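Side-chain contact in putative oxidoreductase yhhX (Escherichia coli K-12, PDB 3F4L), which probably acts as an NADP-dependent dehydrogenase of the Gfo/Idh/MocA family, perhaps oxidising scyllo-inositol: residues A[302-307]-A[314-319]. Residues are numbered along the deposited sequence; the frame is centred on the assembly and turned at random.
Sequences YDALYQ and PNYVKE
Ala304 and Tyr316 meet through their beta carbons, Ala304 CB standing 3.8 Å from Tyr316 CB, and both CB bonds point across the gap. With chi1 at 77°, Tyr316 holds CG between its backbone N and carbonyl carbon, which brings the CD1/CE1 side of the ring toward Leu305 CD1. That methyl reaches the ring obliquely, 4.0 Å from Tyr316 CE1. Val317 CG2 sits over the centre of one ring face, 3.3 Å above the plane, and the phenol OH is hydrogen-bonded to Gln123 N, so packing and a polar bond both hold the ring. Asn315 runs side by side with Leu305, its OD1 4.0 Å from Leu305 CD1, a van der Waals approach. The amide is fixed instead by Asn315 ND2 donating to Val317 O at 2.9 Å, in the carbonyl plane on a lone pair, while Thr120 OG1 also bonds ND2. A single water donates to both Ala304 O and Pro314 O, each 2.9 Å away, and so bridges the two backbones. Leu305 also packs on Leu68 and Leu93 of the parallel sheet. The arrangement is a helix-loop packing in which a C-terminal helix and loop lie against the Rossmann fold, as in Gfo/Idh/MocA oxidoreductases.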
loop_
_atom_site.group_PDB
_atom_site.type_symbol
_atom_site.label_atom_id
_atom_site.label_comp_id
_atom_site.label_asym_id
_atom_site.label_seq_id
_atom_site.Cartn_x
_atom_site.Cartn_y
_atom_site.Cartn_z
ATOM N N TYR A 302 -8.294 -31.905 0.668
ATOM C CA TYR A 302 -8.837 -33.234 0.880
ATOM C C TYR A 302 -7.778 -34.189 1.424
ATOM O O TYR A 302 -8.097 -35.109 2.186
ATOM C CB TYR A 302 -9.461 -33.772 -0.407
ATOM C CG TYR A 302 -10.780 -33.091 -0.748
ATOM C CD1 TYR A 302 -10.817 -31.920 -1.514
ATOM C CD2 TYR A 302 -11.985 -33.594 -0.258
ATOM C CE1 TYR A 302 -12.027 -31.266 -1.783
ATOM C CE2 TYR A 302 -13.201 -32.949 -0.518
ATOM C CZ TYR A 302 -13.210 -31.792 -1.278
ATOM O OH TYR A 302 -14.401 -31.167 -1.517
ATOM N N ASP A 303 -6.516 -33.965 1.062
ATOM C CA ASP A 303 -5.459 -34.828 1.579
ATOM C C ASP A 303 -5.334 -34.566 3.082
ATOM O O ASP A 303 -4.977 -35.462 3.840
ATOM C CB ASP A 303 -4.114 -34.565 0.878
ATOM C CG ASP A 303 -4.162 -34.870 -0.610
ATOM O OD1 ASP A 303 -4.839 -35.843 -0.996
ATOM O OD2 ASP A 303 -3.518 -34.147 -1.400
ATOM N N ALA A 304 -5.629 -33.337 3.508
ATOM C CA ALA A 304 -5.565 -32.986 4.929
ATOM C C ALA A 304 -6.751 -33.585 5.677
ATOM O O ALA A 304 -6.603 -34.115 6.786
ATOM C CB ALA A 304 -5.554 -31.467 5.110
ATOM N N LEU A 305 -7.931 -33.485 5.078
ATOM C CA LEU A 305 -9.141 -34.041 5.688
ATOM C C LEU A 305 -8.978 -35.555 5.832
ATOM O O LEU A 305 -9.444 -36.151 6.805
ATOM C CB LEU A 305 -10.361 -33.711 4.826
ATOM C CG LEU A 305 -11.097 -32.405 5.145
ATOM C CD1 LEU A 305 -10.123 -31.313 5.473
ATOM C CD2 LEU A 305 -11.956 -32.007 3.953
ATOM N N TYR A 306 -8.307 -36.176 4.871
ATOM C CA TYR A 306 -8.069 -37.609 4.929
ATOM C C TYR A 306 -7.303 -37.942 6.218
ATOM O O TYR A 306 -7.735 -38.770 7.012
ATOM C CB TYR A 306 -7.236 -38.063 3.731
ATOM C CG TYR A 306 -7.102 -39.562 3.647
ATOM C CD1 TYR A 306 -8.149 -40.342 3.165
ATOM C CD2 TYR A 306 -5.959 -40.208 4.112
ATOM C CE1 TYR A 306 -8.067 -41.730 3.152
ATOM C CE2 TYR A 306 -5.867 -41.599 4.103
ATOM C CZ TYR A 306 -6.928 -42.351 3.621
ATOM O OH TYR A 306 -6.859 -43.731 3.612
ATOM N N GLN A 307 -6.160 -37.282 6.409
ATOM C CA GLN A 307 -5.330 -37.514 7.584
ATOM C C GLN A 307 -6.089 -37.203 8.861
ATOM O O GLN A 307 -6.067 -37.988 9.813
ATOM C CB GLN A 307 -4.059 -36.667 7.520
ATOM C CG GLN A 307 -3.151 -37.001 6.345
ATOM C CD GLN A 307 -1.765 -36.397 6.501
ATOM O OE1 GLN A 307 -0.911 -36.515 5.614
ATOM N NE2 GLN A 307 -1.528 -35.749 7.643
ATOM N N PRO A 314 -4.268 -33.014 13.187
ATOM C CA PRO A 314 -4.946 -31.729 13.379
ATOM C C PRO A 314 -5.495 -31.216 12.048
ATOM O O PRO A 314 -4.909 -31.468 10.997
ATOM C CB PRO A 314 -3.842 -30.830 13.947
ATOM C CG PRO A 314 -2.569 -31.503 13.515
ATOM C CD PRO A 314 -2.887 -32.958 13.691
ATOM N N ASN A 315 -6.619 -30.506 12.099
ATOM C CA ASN A 315 -7.240 -29.973 10.886
ATOM C C ASN A 315 -6.310 -28.925 10.273
ATOM O O ASN A 315 -5.612 -28.218 11.003
ATOM C CB ASN A 315 -8.591 -29.352 11.237
ATOM C CG ASN A 315 -9.405 -28.987 10.010
ATOM O OD1 ASN A 315 -9.701 -29.839 9.171
ATOM N ND2 ASN A 315 -9.771 -27.714 9.899
ATOM N N TYR A 316 -6.309 -28.809 8.945
ATOM C CA TYR A 316 -5.421 -27.858 8.277
ATOM C C TYR A 316 -5.701 -26.407 8.645
ATOM O O TYR A 316 -4.800 -25.567 8.608
ATOM C CB TYR A 316 -5.464 -28.044 6.749
ATOM C CG TYR A 316 -6.687 -27.484 6.044
ATOM C CD1 TYR A 316 -7.971 -27.953 6.333
ATOM C CD2 TYR A 316 -6.552 -26.503 5.060
ATOM C CE1 TYR A 316 -9.087 -27.462 5.660
ATOM C CE2 TYR A 316 -7.666 -26.001 4.378
ATOM C CZ TYR A 316 -8.926 -26.488 4.684
ATOM O OH TYR A 316 -10.022 -26.005 4.007
ATOM N N VAL A 317 -6.948 -26.115 9.003
ATOM C CA VAL A 317 -7.333 -24.768 9.409
ATOM C C VAL A 317 -7.650 -24.779 10.908
ATOM O O VAL A 317 -8.434 -25.612 11.376
ATOM C CB VAL A 317 -8.592 -24.275 8.651
ATOM C CG1 VAL A 317 -9.010 -22.903 9.167
ATOM C CG2 VAL A 317 -8.311 -24.194 7.156
ATOM N N LYS A 318 -7.055 -23.861 11.661
ATOM C CA LYS A 318 -7.323 -23.806 13.091
ATOM C C LYS A 318 -8.611 -23.026 13.358
ATOM O O LYS A 318 -8.925 -22.059 12.651
ATOM C CB LYS A 318 -6.160 -23.142 13.837
ATOM C CG LYS A 318 -4.799 -23.767 13.555
ATOM C CD LYS A 318 -3.749 -23.320 14.569
ATOM C CE LYS A 318 -3.567 -21.815 14.586
ATOM N NZ LYS A 318 -2.589 -21.409 15.631
ATOM N N GLU A 319 -9.343 -23.452 14.386
ATOM C CA GLU A 319 -10.597 -22.807 14.780
ATOM C C GLU A 319 -10.396 -21.303 14.985
ATOM O O GLU A 319 -11.189 -20.492 14.504
ATOM C CB GLU A 319 -11.127 -23.455 16.076
ATOM C CG GLU A 319 -12.516 -22.989 16.535
ATOM C CD GLU A 319 -12.976 -23.679 17.832
ATOM O OE1 GLU A 319 -12.873 -24.925 17.907
ATOM O OE2 GLU A 319 -13.447 -22.982 18.767
HETATM O O HOH W 1 -4.680 -32.774 8.474
#